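Local coordinates for protein HpuA (Kingella denitrificans ATCC 33394, PDB 5EC6) that probably binds haemoglobin at the bacterial outer membrane as a lipoprotein receptor, serving the uptake of haem iron, at residues G153-P158 with F265-R270; S97-P102 with T126-L131; F216-L221 with T312-S317; V30-T35 with P51-K56; Y177-L182 with G282-T287. One frame throughout, in Å; residues are numbered along the deposited sequence.

Contact 1: G153-P158 with F265-R270; sequences GGTPAP and FAKEER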
# COMPACT_ATOMS: atom_id res chain seq x y z
N GLY A 153 4.20 -0.20 -3.23
CA GLY A 153 4.49 0.41 -4.50
C GLY A 153 3.23 0.66 -5.34
O GLY A 153 2.17 0.09 -5.07
N GLY A 154 3.35 1.52 -6.31
CA GLY A 154 2.16 1.95 -7.07
C GLY A 154 2.44 3.12 -7.96
O GLY A 154 3.58 3.46 -8.27
N THR A 155 1.33 3.69 -8.44
CA THR A 155 1.36 4.87 -9.30
C THR A 155 1.57 6.13 -8.45
O THR A 155 0.71 6.46 -7.67
CB THR A 155 0.01 4.96 -10.02
OG1 THR A 155 -0.14 3.82 -10.93
CG2 THR A 155 -0.13 6.20 -10.85
N PRO A 156 2.70 6.76 -8.58
CA PRO A 156 2.94 7.93 -7.73
C PRO A 156 1.97 9.05 -8.02
O PRO A 156 1.50 9.27 -9.16
CB PRO A 156 4.36 8.37 -8.08
CG PRO A 156 4.79 7.55 -9.19
CD PRO A 156 3.84 6.45 -9.43
N ALA A 157 1.65 9.79 -6.97
CA ALA A 157 0.81 10.98 -7.11
C ALA A 157 1.51 12.10 -7.85
O ALA A 157 2.52 12.62 -7.39
CB ALA A 157 0.42 11.50 -5.71
N PRO A 158 0.97 12.55 -9.00
CA PRO A 158 1.70 13.61 -9.67
C PRO A 158 1.79 14.89 -8.83
O PRO A 158 0.78 15.30 -8.29
CB PRO A 158 0.80 13.87 -10.92
CG PRO A 158 0.10 12.56 -11.15
CD PRO A 158 -0.20 12.06 -9.76
N PHE A 265 0.47 8.21 -3.42
CA PHE A 265 0.08 7.48 -4.62
C PHE A 265 -1.30 7.95 -5.10
O PHE A 265 -2.08 8.53 -4.36
CB PHE A 265 0.06 5.98 -4.32
CG PHE A 265 1.41 5.38 -4.01
CD1 PHE A 265 2.31 5.01 -5.01
CD2 PHE A 265 1.81 5.23 -2.70
CE1 PHE A 265 3.53 4.43 -4.71
CE2 PHE A 265 3.04 4.68 -2.38
CZ PHE A 265 3.92 4.29 -3.38
N ALA A 266 -1.60 7.54 -6.33
CA ALA A 266 -2.87 7.80 -7.06
C ALA A 266 -2.90 9.12 -7.79
O ALA A 266 -2.59 10.21 -7.21
CB ALA A 266 -4.10 7.64 -6.20
N LYS A 267 -3.25 9.04 -9.08
CA LYS A 267 -3.47 10.26 -9.85
C LYS A 267 -4.69 10.99 -9.33
O LYS A 267 -5.55 10.43 -8.67
CB LYS A 267 -3.66 9.93 -11.35
CG LYS A 267 -2.37 9.47 -11.93
CD LYS A 267 -2.52 8.90 -13.33
CE LYS A 267 -1.16 8.42 -13.82
NZ LYS A 267 -1.32 7.09 -14.45
N GLU A 268 -4.78 12.27 -9.71
CA GLU A 268 -6.00 13.03 -9.47
C GLU A 268 -7.27 12.49 -10.14
O GLU A 268 -7.16 11.73 -11.10
CB GLU A 268 -5.77 14.48 -9.88
CG GLU A 268 -5.88 14.73 -11.36
CD GLU A 268 -4.66 14.29 -12.15
OE1 GLU A 268 -3.59 13.86 -11.67
OE2 GLU A 268 -4.77 14.44 -13.37
N GLU A 269 -8.43 12.91 -9.65
CA GLU A 269 -9.70 12.54 -10.24
C GLU A 269 -10.30 13.80 -10.82
O GLU A 269 -10.25 14.86 -10.19
CB GLU A 269 -10.64 11.94 -9.20
CG GLU A 269 -10.13 10.61 -8.65
CD GLU A 269 -10.96 10.16 -7.48
OE1 GLU A 269 -12.09 9.70 -7.73
OE2 GLU A 269 -10.53 10.29 -6.31
N ARG A 270 -10.85 13.67 -12.02
CA ARG A 270 -11.45 14.83 -12.73
C ARG A 270 -12.89 14.60 -13.08
O ARG A 270 -13.36 13.48 -13.30
CB ARG A 270 -10.65 15.18 -13.98
CG ARG A 270 -9.30 15.77 -13.63
CD ARG A 270 -8.40 15.87 -14.82
NE ARG A 270 -7.10 16.41 -14.48
CZ ARG A 270 -6.82 17.65 -14.11
NH1 ARG A 270 -7.74 18.61 -13.99
NH2 ARG A 270 -5.55 17.94 -13.79
O HOH W 1 -0.17 4.12 -13.60
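The carbonyl O of T155 takes the bond that joins the two segments. A266 N donates to T155 O at 2.9 Å, and the N-H points at it with an angle of 163°. T155 O also lies 3.3 Å from F265 CA, a CA-H...O contact. It sits at the edge of the F265 ring, near its plane. A second CA-H...O contact runs from A157 CA to A266 O at 3.5 Å. F265 carries the largest apolar share. With CG swung away from its own carbonyl (chi1 -66°), the ring reaches back along the other chain, and F265 CE1 is 3.3 Å from G154 N. The side chains of T155 and K267 cross at about a right angle, with T155 CG2 3.8 Å from K267 CE. A water lies 2.7 Å from T155 OG1 and accepts a weak bond from K267 NZ. The firmer partners of these ends are Q39 for T155 and D36 for K267. P158 CD packs on K267 CA at 3.7 Å. A nearly straight backbone bond beside a buried ring thus joins the ends of strands 148-154 and 256-265, while the exposed K267 adds a methyl contact and a weak water bridge.

Contact 2: S97-P102 with T126-L131; sequences SARVLP and TGMNAL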
# COMPACT_ATOMS: atom_id res chain seq x y z
N SER A 97 -22.73 -6.36 11.10
CA SER A 97 -22.23 -5.06 10.65
C SER A 97 -20.72 -4.90 10.96
O SER A 97 -19.99 -4.27 10.19
CB SER A 97 -23.02 -3.91 11.28
OG SER A 97 -22.83 -3.85 12.69
N ALA A 98 -20.28 -5.48 12.08
CA ALA A 98 -18.88 -5.42 12.51
C ALA A 98 -17.92 -5.93 11.42
O ALA A 98 -18.20 -6.91 10.73
CB ALA A 98 -18.68 -6.20 13.80
N ARG A 99 -16.79 -5.25 11.26
CA ARG A 99 -15.75 -5.76 10.36
C ARG A 99 -14.44 -5.74 11.12
O ARG A 99 -13.98 -4.69 11.55
CB ARG A 99 -15.67 -4.89 9.13
CG ARG A 99 -16.87 -4.97 8.21
CD ARG A 99 -16.86 -6.23 7.37
NE ARG A 99 -17.99 -6.25 6.44
CZ ARG A 99 -19.26 -6.50 6.78
NH1 ARG A 99 -19.60 -6.77 8.04
NH2 ARG A 99 -20.20 -6.48 5.84
N VAL A 100 -13.87 -6.91 11.34
CA VAL A 100 -12.60 -6.99 12.05
C VAL A 100 -11.58 -7.62 11.10
O VAL A 100 -11.81 -8.71 10.57
CB VAL A 100 -12.71 -7.82 13.33
CG1 VAL A 100 -11.36 -7.94 14.01
CG2 VAL A 100 -13.72 -7.21 14.31
N LEU A 101 -10.44 -6.96 10.92
CA LEU A 101 -9.34 -7.57 10.20
C LEU A 101 -8.59 -8.50 11.12
O LEU A 101 -8.14 -8.12 12.22
CB LEU A 101 -8.40 -6.49 9.62
CG LEU A 101 -7.32 -6.98 8.67
CD1 LEU A 101 -7.93 -7.55 7.38
CD2 LEU A 101 -6.31 -5.86 8.36
N PRO A 102 -8.44 -9.78 10.72
CA PRO A 102 -7.63 -10.66 11.57
C PRO A 102 -6.19 -10.13 11.67
O PRO A 102 -5.73 -9.50 10.72
CB PRO A 102 -7.65 -11.98 10.83
CG PRO A 102 -8.85 -11.92 9.95
CD PRO A 102 -8.99 -10.48 9.55
N THR A 126 -16.60 -5.76 2.32
CA THR A 126 -15.69 -5.78 3.47
C THR A 126 -15.83 -4.48 4.26
O THR A 126 -15.45 -4.44 5.42
CB THR A 126 -14.20 -6.01 3.09
OG1 THR A 126 -13.68 -4.90 2.34
CG2 THR A 126 -14.04 -7.26 2.27
N GLY A 127 -16.39 -3.44 3.62
CA GLY A 127 -16.13 -2.07 4.04
C GLY A 127 -14.63 -1.85 4.16
O GLY A 127 -13.86 -2.25 3.28
N MET A 128 -14.22 -1.26 5.28
CA MET A 128 -12.81 -1.22 5.66
C MET A 128 -12.01 -0.52 4.59
O MET A 128 -11.40 -1.12 3.70
CB MET A 128 -12.24 -2.59 5.92
CG MET A 128 -12.92 -3.24 7.14
SD MET A 128 -11.82 -4.24 8.15
CE MET A 128 -10.86 -4.99 6.88
N ASN A 129 -12.07 0.78 4.72
CA ASN A 129 -11.65 1.65 3.71
C ASN A 129 -10.14 1.59 3.45
O ASN A 129 -9.76 1.87 2.34
CB ASN A 129 -12.06 3.05 4.05
CG ASN A 129 -13.55 3.28 3.92
OD1 ASN A 129 -14.29 2.51 3.27
ND2 ASN A 129 -14.02 4.34 4.55
N ALA A 130 -9.31 1.24 4.45
CA ALA A 130 -7.83 1.23 4.21
C ALA A 130 -7.43 0.22 3.15
O ALA A 130 -6.40 0.35 2.54
CB ALA A 130 -7.09 0.94 5.49
N LEU A 131 -8.26 -0.82 2.98
CA LEU A 131 -7.92 -1.94 2.12
C LEU A 131 -8.29 -1.69 0.68
O LEU A 131 -7.85 -2.42 -0.18
CB LEU A 131 -8.70 -3.19 2.56
CG LEU A 131 -8.56 -3.76 3.96
CD1 LEU A 131 -9.66 -4.79 4.14
CD2 LEU A 131 -7.17 -4.39 4.13
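R99 and M128 bring the two segments together. The first group of contacts is made by the arginine chain against backbone. T126 O lies alongside the aliphatic part of R99, 3.0 Å from R99 CD and 3.2 Å from R99 CG. T126 is poorly ordered, so this closeness is doubtful in detail. T126 O is also at the edge of the guanidinium, near its plane. R99 CG leans to the backbone N side (chi1 -68°), and the chain bends at chi2, which folds it alongside T126.

The second group is polar. R99 NH1 donates to A98 O at 3.0 Å. This acceptor is in the guanidinium plane, but the nitrogen stands above the plane of the A98 carbonyl. NH1 also bonds T96 O, and NH2 bonds S125 O, just before T126. The guanidinium is therefore held by carbonyls from both parts of the chain, which should fix its rotation. T126 OG1 donates to G127 O at 2.8 Å within the loop.

The apolar group centres on M128. M128 CG meets R99 CB at 3.8 Å. Bends at chi2 and chi3 turn the methyl toward L101, where M128 CE is 3.9 Å from L101 CD1 and also close to L101 CB. The two side chains cross obliquely. L101 is buried.

This is a strand-to-loop packing. The short strand 99-100, paired with strand 195-196, lies against the loop between strands 115-118 and 136-142, where residues 129-131 form a 3-10 turn.

Contact 3: F216-L221 with T312-S317; sequences FNTGKL and TSTDTS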
# COMPACT_ATOMS: atom_id res chain seq x y z
N PHE A 216 0.82 19.64 4.60
CA PHE A 216 1.51 20.15 3.43
C PHE A 216 2.02 21.58 3.68
O PHE A 216 2.89 22.03 2.95
CB PHE A 216 0.58 20.14 2.22
CG PHE A 216 0.21 18.75 1.74
CD1 PHE A 216 1.04 18.05 0.90
CD2 PHE A 216 -0.94 18.13 2.20
CE1 PHE A 216 0.68 16.77 0.42
CE2 PHE A 216 -1.26 16.84 1.77
CZ PHE A 216 -0.44 16.16 0.91
N ASN A 217 1.46 22.28 4.65
CA ASN A 217 1.96 23.65 5.01
C ASN A 217 3.35 23.54 5.59
O ASN A 217 4.25 24.30 5.22
CB ASN A 217 1.03 24.37 5.98
CG ASN A 217 -0.39 24.42 5.53
OD1 ASN A 217 -0.66 24.62 4.35
ND2 ASN A 217 -1.32 24.22 6.48
N THR A 218 3.55 22.59 6.49
CA THR A 218 4.83 22.42 7.20
C THR A 218 5.71 21.33 6.63
O THR A 218 6.90 21.18 6.96
CB THR A 218 4.56 22.07 8.68
OG1 THR A 218 3.85 20.81 8.72
CG2 THR A 218 3.83 23.14 9.42
N GLY A 219 5.14 20.51 5.73
CA GLY A 219 5.87 19.37 5.16
C GLY A 219 6.18 18.28 6.16
O GLY A 219 7.28 17.77 6.18
N LYS A 220 5.22 17.95 7.01
CA LYS A 220 5.38 16.95 8.05
C LYS A 220 4.33 15.84 7.93
O LYS A 220 3.22 16.08 7.48
CB LYS A 220 5.30 17.56 9.44
CG LYS A 220 6.47 18.50 9.76
CD LYS A 220 7.82 17.80 9.77
CE LYS A 220 8.87 18.68 10.44
NZ LYS A 220 10.20 18.08 10.51
N LEU A 221 4.68 14.63 8.38
CA LEU A 221 3.76 13.52 8.52
C LEU A 221 3.80 12.97 9.94
O LEU A 221 4.86 12.76 10.51
CB LEU A 221 4.08 12.41 7.56
CG LEU A 221 3.22 11.15 7.49
CD1 LEU A 221 3.31 10.47 6.13
CD2 LEU A 221 3.68 10.16 8.52
N THR A 312 -5.13 25.79 7.71
CA THR A 312 -3.96 26.58 8.01
C THR A 312 -3.23 26.09 9.28
O THR A 312 -2.28 26.75 9.75
CB THR A 312 -4.37 28.06 8.22
OG1 THR A 312 -5.32 28.13 9.28
CG2 THR A 312 -4.94 28.62 6.94
N SER A 313 -3.62 24.93 9.81
CA SER A 313 -2.90 24.30 10.92
C SER A 313 -1.41 24.13 10.64
O SER A 313 -0.98 23.90 9.48
CB SER A 313 -3.53 22.94 11.23
OG SER A 313 -2.82 22.21 12.19
N THR A 314 -0.62 24.20 11.70
CA THR A 314 0.80 23.85 11.60
C THR A 314 1.16 22.57 12.34
O THR A 314 2.34 22.26 12.53
CB THR A 314 1.67 25.00 12.17
OG1 THR A 314 1.30 25.23 13.51
CG2 THR A 314 1.48 26.29 11.37
N ASP A 315 0.16 21.75 12.68
CA ASP A 315 0.46 20.48 13.33
C ASP A 315 -0.06 19.27 12.51
O ASP A 315 -0.69 19.46 11.46
CB ASP A 315 -0.09 20.48 14.77
CG ASP A 315 -1.60 20.45 14.85
OD1 ASP A 315 -2.30 19.85 14.01
OD2 ASP A 315 -2.13 21.08 15.81
N THR A 316 0.28 18.07 12.96
CA THR A 316 -0.15 16.84 12.29
C THR A 316 -1.32 16.17 13.00
O THR A 316 -1.55 14.97 12.79
CB THR A 316 0.97 15.84 12.10
OG1 THR A 316 1.69 15.65 13.32
CG2 THR A 316 1.93 16.39 11.01
N SER A 317 -2.07 16.93 13.78
CA SER A 317 -3.32 16.38 14.33
C SER A 317 -4.24 15.94 13.19
O SER A 317 -4.30 16.58 12.14
CB SER A 317 -4.04 17.35 15.25
OG SER A 317 -4.52 18.50 14.58
O HOH W 2 3.27 20.04 11.23
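N217 and S313 are joined by an amide-to-carbonyl bond between two segments that run nearly parallel, 11° apart, without forming a sheet. N217 ND2 donates to S313 O at 3.0 Å with an angle of 165°. The oxygen lies in the amide plane, and the donor lies in the carbonyl plane. ND2 also bonds D311 O, and N217 OD1 accepts from G173 N, so both ends of the amide are used. S313 O takes a second bond from N215 ND2. Further along, one water links the segments. It lies 2.7 Å from T218 OG1 and donates to T314 O at 2.7 Å. T218 CG2 packs 3.6 Å from T314 O. T316 OG1 sits between the backbone N and the carbonyl carbon (chi1 49°), which turns T316 CG2 against K220 CB at 3.9 Å. The tail segment is also shaped by its own turn. D315 OD1 accepts from S317 N, an Asx turn, and from S317 OG at 2.7 Å. K174 NZ adds a salt bridge to that oxygen, which probably favours the charged carboxylate. The contact is thus mainly polar and partly water-mediated, and the chain after strand 298-308 is held by asparagine amides at the surface.

Contact 4: V30-T35 with P51-K56; sequences VADTST and PFTITK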
# COMPACT_ATOMS: atom_id res chain seq x y z
N VAL A 30 4.22 -8.43 -22.22
CA VAL A 30 5.09 -7.38 -22.69
C VAL A 30 5.23 -6.24 -21.67
O VAL A 30 4.25 -5.65 -21.23
CB VAL A 30 4.57 -6.80 -23.99
CG1 VAL A 30 5.49 -5.71 -24.55
CG2 VAL A 30 4.37 -7.93 -25.01
N ALA A 31 6.47 -5.92 -21.33
CA ALA A 31 6.71 -4.88 -20.36
C ALA A 31 6.21 -3.57 -20.91
O ALA A 31 6.39 -3.24 -22.11
CB ALA A 31 8.19 -4.81 -20.00
N ASP A 32 5.54 -2.80 -20.06
CA ASP A 32 4.94 -1.55 -20.44
C ASP A 32 5.91 -0.42 -20.06
O ASP A 32 6.14 -0.17 -18.86
CB ASP A 32 3.58 -1.39 -19.75
CG ASP A 32 2.77 -0.22 -20.29
OD1 ASP A 32 3.37 0.72 -20.85
OD2 ASP A 32 1.53 -0.22 -20.11
N THR A 33 6.45 0.26 -21.06
CA THR A 33 7.43 1.33 -20.83
C THR A 33 6.83 2.74 -20.91
O THR A 33 7.56 3.73 -20.84
CB THR A 33 8.58 1.22 -21.85
OG1 THR A 33 8.00 1.19 -23.15
CG2 THR A 33 9.36 -0.03 -21.65
N SER A 34 5.52 2.83 -21.05
CA SER A 34 4.86 4.13 -21.17
C SER A 34 5.02 4.96 -19.89
O SER A 34 5.01 4.42 -18.75
CB SER A 34 3.40 3.94 -21.55
OG SER A 34 2.61 3.59 -20.42
N THR A 35 5.14 6.28 -20.04
CA THR A 35 5.31 7.16 -18.88
C THR A 35 4.08 7.10 -17.98
O THR A 35 4.17 7.17 -16.75
CB THR A 35 5.60 8.63 -19.29
OG1 THR A 35 4.44 9.18 -19.91
CG2 THR A 35 6.76 8.72 -20.26
N PRO A 51 4.71 -2.75 -14.50
CA PRO A 51 3.50 -2.82 -15.40
C PRO A 51 3.77 -3.64 -16.67
O PRO A 51 4.87 -3.58 -17.26
CB PRO A 51 3.28 -1.37 -15.77
CG PRO A 51 4.66 -0.76 -15.78
CD PRO A 51 5.44 -1.50 -14.71
N PHE A 52 2.74 -4.35 -17.11
CA PHE A 52 2.81 -5.21 -18.30
C PHE A 52 1.51 -5.07 -19.10
O PHE A 52 0.47 -4.69 -18.58
CB PHE A 52 2.98 -6.67 -17.88
CG PHE A 52 4.35 -7.00 -17.41
CD1 PHE A 52 4.67 -6.79 -16.07
CD2 PHE A 52 5.32 -7.41 -18.29
CE1 PHE A 52 5.91 -7.07 -15.62
CE2 PHE A 52 6.60 -7.66 -17.85
CZ PHE A 52 6.89 -7.49 -16.52
N THR A 53 1.62 -5.41 -20.38
CA THR A 53 0.45 -5.62 -21.23
C THR A 53 0.41 -7.10 -21.54
O THR A 53 1.38 -7.65 -22.04
CB THR A 53 0.58 -4.77 -22.49
OG1 THR A 53 0.64 -3.39 -22.12
CG2 THR A 53 -0.64 -4.94 -23.42
N ILE A 54 -0.69 -7.75 -21.15
CA ILE A 54 -0.77 -9.18 -21.15
C ILE A 54 -1.95 -9.62 -22.03
O ILE A 54 -3.09 -9.17 -21.83
CB ILE A 54 -0.88 -9.72 -19.74
CG1 ILE A 54 0.42 -9.35 -19.00
CG2 ILE A 54 -1.11 -11.21 -19.73
CD1 ILE A 54 0.56 -9.93 -17.64
N THR A 55 -1.63 -10.53 -22.94
CA THR A 55 -2.63 -11.10 -23.87
C THR A 55 -2.89 -12.54 -23.49
O THR A 55 -1.94 -13.33 -23.25
CB THR A 55 -2.15 -10.92 -25.30
OG1 THR A 55 -1.96 -9.54 -25.60
CG2 THR A 55 -3.19 -11.46 -26.30
N LYS A 56 -4.18 -12.90 -23.40
CA LYS A 56 -4.60 -14.23 -22.96
C LYS A 56 -5.76 -14.68 -23.85
O LYS A 56 -6.52 -13.87 -24.30
CB LYS A 56 -5.16 -14.23 -21.53
CG LYS A 56 -4.29 -13.56 -20.50
CD LYS A 56 -4.90 -13.65 -19.11
CE LYS A 56 -3.83 -13.54 -18.04
NZ LYS A 56 -4.42 -13.05 -16.77
O HOH W 3 3.36 -3.08 -22.98
O HOH W 4 0.45 -1.82 -18.06
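V30 and T53 form an antiparallel hydrogen-bonded pair at the edge of a four-stranded sheet, in which 29-31 is an outermost strand and 48-57 is its neighbour. T53 N donates to V30 O at 2.8 Å, and V30 N donates to T53 O at 3.0 Å. The next pair, A31 with F52, is non-hydrogen-bonded. Their CA atoms are 4.4 Å apart. Beyond it, D32 N still bonds P51 O at 3.0 Å, although D32 has left the strand.

F52 turns its ring beside the edge strand, and F52 CD2 comes 3.6 Å from A31 CA. The ring also meets that of Y80 with the planes at about 90°. A31 CB touches F52 CE2, an apolar contact. The P51 ring packs on the turn that follows, with its CG near D32 O and its CB near D32 CB.

D32 extends from the chain with CG opposite the backbone N (chi1 -170°). Its OD1 accepts from S34 N, an Asx turn, and from S34 OG. Both donors come from the same face of the carboxylate. The edge also carries water. One molecule donates to V30 O and lies 2.9 Å from T53 OG1. A second donates to D32 OD2 at 2.8 Å and also to F52 O.

Contact 5: Y177-L182 with G282-T287; sequences YEVIGL and GEIGGT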
# COMPACT_ATOMS: atom_id res chain seq x y z
N TYR A 177 -5.10 9.95 6.39
CA TYR A 177 -5.12 8.65 5.72
C TYR A 177 -5.41 7.56 6.77
O TYR A 177 -4.96 7.63 7.91
CB TYR A 177 -3.79 8.37 5.02
CG TYR A 177 -3.45 9.35 3.92
CD1 TYR A 177 -2.88 10.60 4.23
CD2 TYR A 177 -3.69 9.04 2.59
CE1 TYR A 177 -2.62 11.53 3.24
CE2 TYR A 177 -3.40 9.93 1.59
CZ TYR A 177 -2.89 11.19 1.90
OH TYR A 177 -2.59 12.10 0.91
N GLU A 178 -6.16 6.55 6.33
CA GLU A 178 -6.55 5.41 7.14
C GLU A 178 -5.72 4.27 6.57
O GLU A 178 -5.90 3.94 5.40
CB GLU A 178 -8.06 5.18 6.96
CG GLU A 178 -8.66 4.06 7.83
CD GLU A 178 -10.17 4.19 7.94
OE1 GLU A 178 -10.73 5.34 7.90
OE2 GLU A 178 -10.85 3.12 8.04
N VAL A 179 -4.86 3.67 7.39
CA VAL A 179 -3.79 2.81 6.87
C VAL A 179 -3.76 1.46 7.62
O VAL A 179 -4.25 1.34 8.77
CB VAL A 179 -2.38 3.46 6.90
CG1 VAL A 179 -2.39 4.82 6.22
CG2 VAL A 179 -1.80 3.59 8.29
N ILE A 180 -3.07 0.53 7.01
CA ILE A 180 -2.73 -0.74 7.65
C ILE A 180 -1.23 -0.97 7.53
O ILE A 180 -0.63 -0.71 6.49
CB ILE A 180 -3.48 -1.89 6.97
CG1 ILE A 180 -5.00 -1.74 7.12
CG2 ILE A 180 -3.02 -3.25 7.53
CD1 ILE A 180 -5.74 -2.49 6.06
N GLY A 181 -0.64 -1.43 8.63
CA GLY A 181 0.75 -1.87 8.69
C GLY A 181 0.87 -3.38 8.66
O GLY A 181 -0.04 -4.08 9.16
N LEU A 182 1.94 -3.83 8.05
CA LEU A 182 2.22 -5.25 7.86
C LEU A 182 3.65 -5.54 8.28
O LEU A 182 4.61 -4.87 7.86
CB LEU A 182 2.01 -5.63 6.39
CG LEU A 182 2.59 -7.00 5.98
CD1 LEU A 182 1.58 -7.99 6.48
CD2 LEU A 182 2.78 -7.12 4.47
N GLY A 282 -4.50 10.36 -3.23
CA GLY A 282 -5.52 9.70 -2.52
C GLY A 282 -5.15 8.40 -1.78
O GLY A 282 -5.99 7.86 -1.06
N GLU A 283 -3.96 7.90 -2.05
CA GLU A 283 -3.40 6.76 -1.36
C GLU A 283 -2.00 7.07 -0.87
O GLU A 283 -1.35 8.04 -1.29
CB GLU A 283 -3.46 5.52 -2.26
CG GLU A 283 -4.91 5.22 -2.61
CD GLU A 283 -5.12 4.12 -3.63
OE1 GLU A 283 -4.15 3.54 -4.11
OE2 GLU A 283 -6.33 3.84 -3.94
N ILE A 284 -1.51 6.23 0.05
CA ILE A 284 -0.26 6.47 0.73
C ILE A 284 0.36 5.12 1.05
O ILE A 284 -0.36 4.17 1.28
CB ILE A 284 -0.47 7.30 2.05
CG1 ILE A 284 0.86 7.79 2.63
CG2 ILE A 284 -1.22 6.50 3.11
CD1 ILE A 284 0.71 8.92 3.61
N GLY A 285 1.67 5.03 1.01
CA GLY A 285 2.35 3.79 1.41
C GLY A 285 3.82 3.99 1.66
O GLY A 285 4.37 5.03 1.34
N GLY A 286 4.45 2.99 2.27
CA GLY A 286 5.85 3.07 2.52
C GLY A 286 6.37 1.91 3.33
O GLY A 286 5.67 0.91 3.52
N THR A 287 7.60 2.08 3.82
CA THR A 287 8.28 1.08 4.63
C THR A 287 8.82 1.74 5.89
O THR A 287 9.06 2.96 5.94
CB THR A 287 9.42 0.37 3.87
OG1 THR A 287 10.37 1.34 3.40
CG2 THR A 287 8.86 -0.45 2.72
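The axes of segments 177-182 and 283-287 cross at an angle of -39°. They are not paired by backbone bonds, and the nearest CA atoms, those of Y177 and I284, are 7.3 Å apart. The space between the backbones is filled by side chains. These two non-adjacent strands belong to one beta barrel, and their side chains meet inside it.

I284 is the centre of the contact. Its CB points toward the other strand and lies over one face of the Y177 ring, 4.1 Å from the centroid and 27° off the normal. This is a CH-pi contact. CG2 of I284 meets Y177 CD2 at 3.6 Å, while CD1 stands over the same ring nearer its rim. CG1 is turned away from the backbone N (chi1 -169°), which leaves CG2 between the backbone N and the carbonyl carbon. From there I284 CG2 also reaches V179 CG1 at 3.7 Å. The isoleucine is thus shared by two residues on one side of the facing strand.

G282 C meets the Y177 ring at its edge, with Y177 CE2 4.1 Å away. Y177 OH is bonded to G281 O, which ties the far end of the ring to the chain just before G282. G282 and E283 form a classic beta bulge opposite F265.

L264 of strand 256-265 touches both Y177 and I284. Strand 208-215 also borders the contact, with V214 against Y177 and L212 against V179.

Overall arrangement
Contact 5 lies nearest the middle of the chain, its centre about 5 Å from the chain centre, and three other contacts reach it. Contact 1 joins it by F265 N to E283 O at 2.8 Å, a probable hydrogen bond, and by the F265 ring against G285. Contact 2 meets it on another part of strand 174-185, where A130 CB packs on E178 O. Contact 3 touches it through L221 CD1 and I284 CD1, 3.9 Å apart. Contact 4 stands apart in a separate small sheet. Centre to centre, it is about 18 Å from contact 1 and about 38 Å from contact 3. The side chain of K220 in contact 3 lies about 3 Å from a glycerol, probably from the crystallisation liquor.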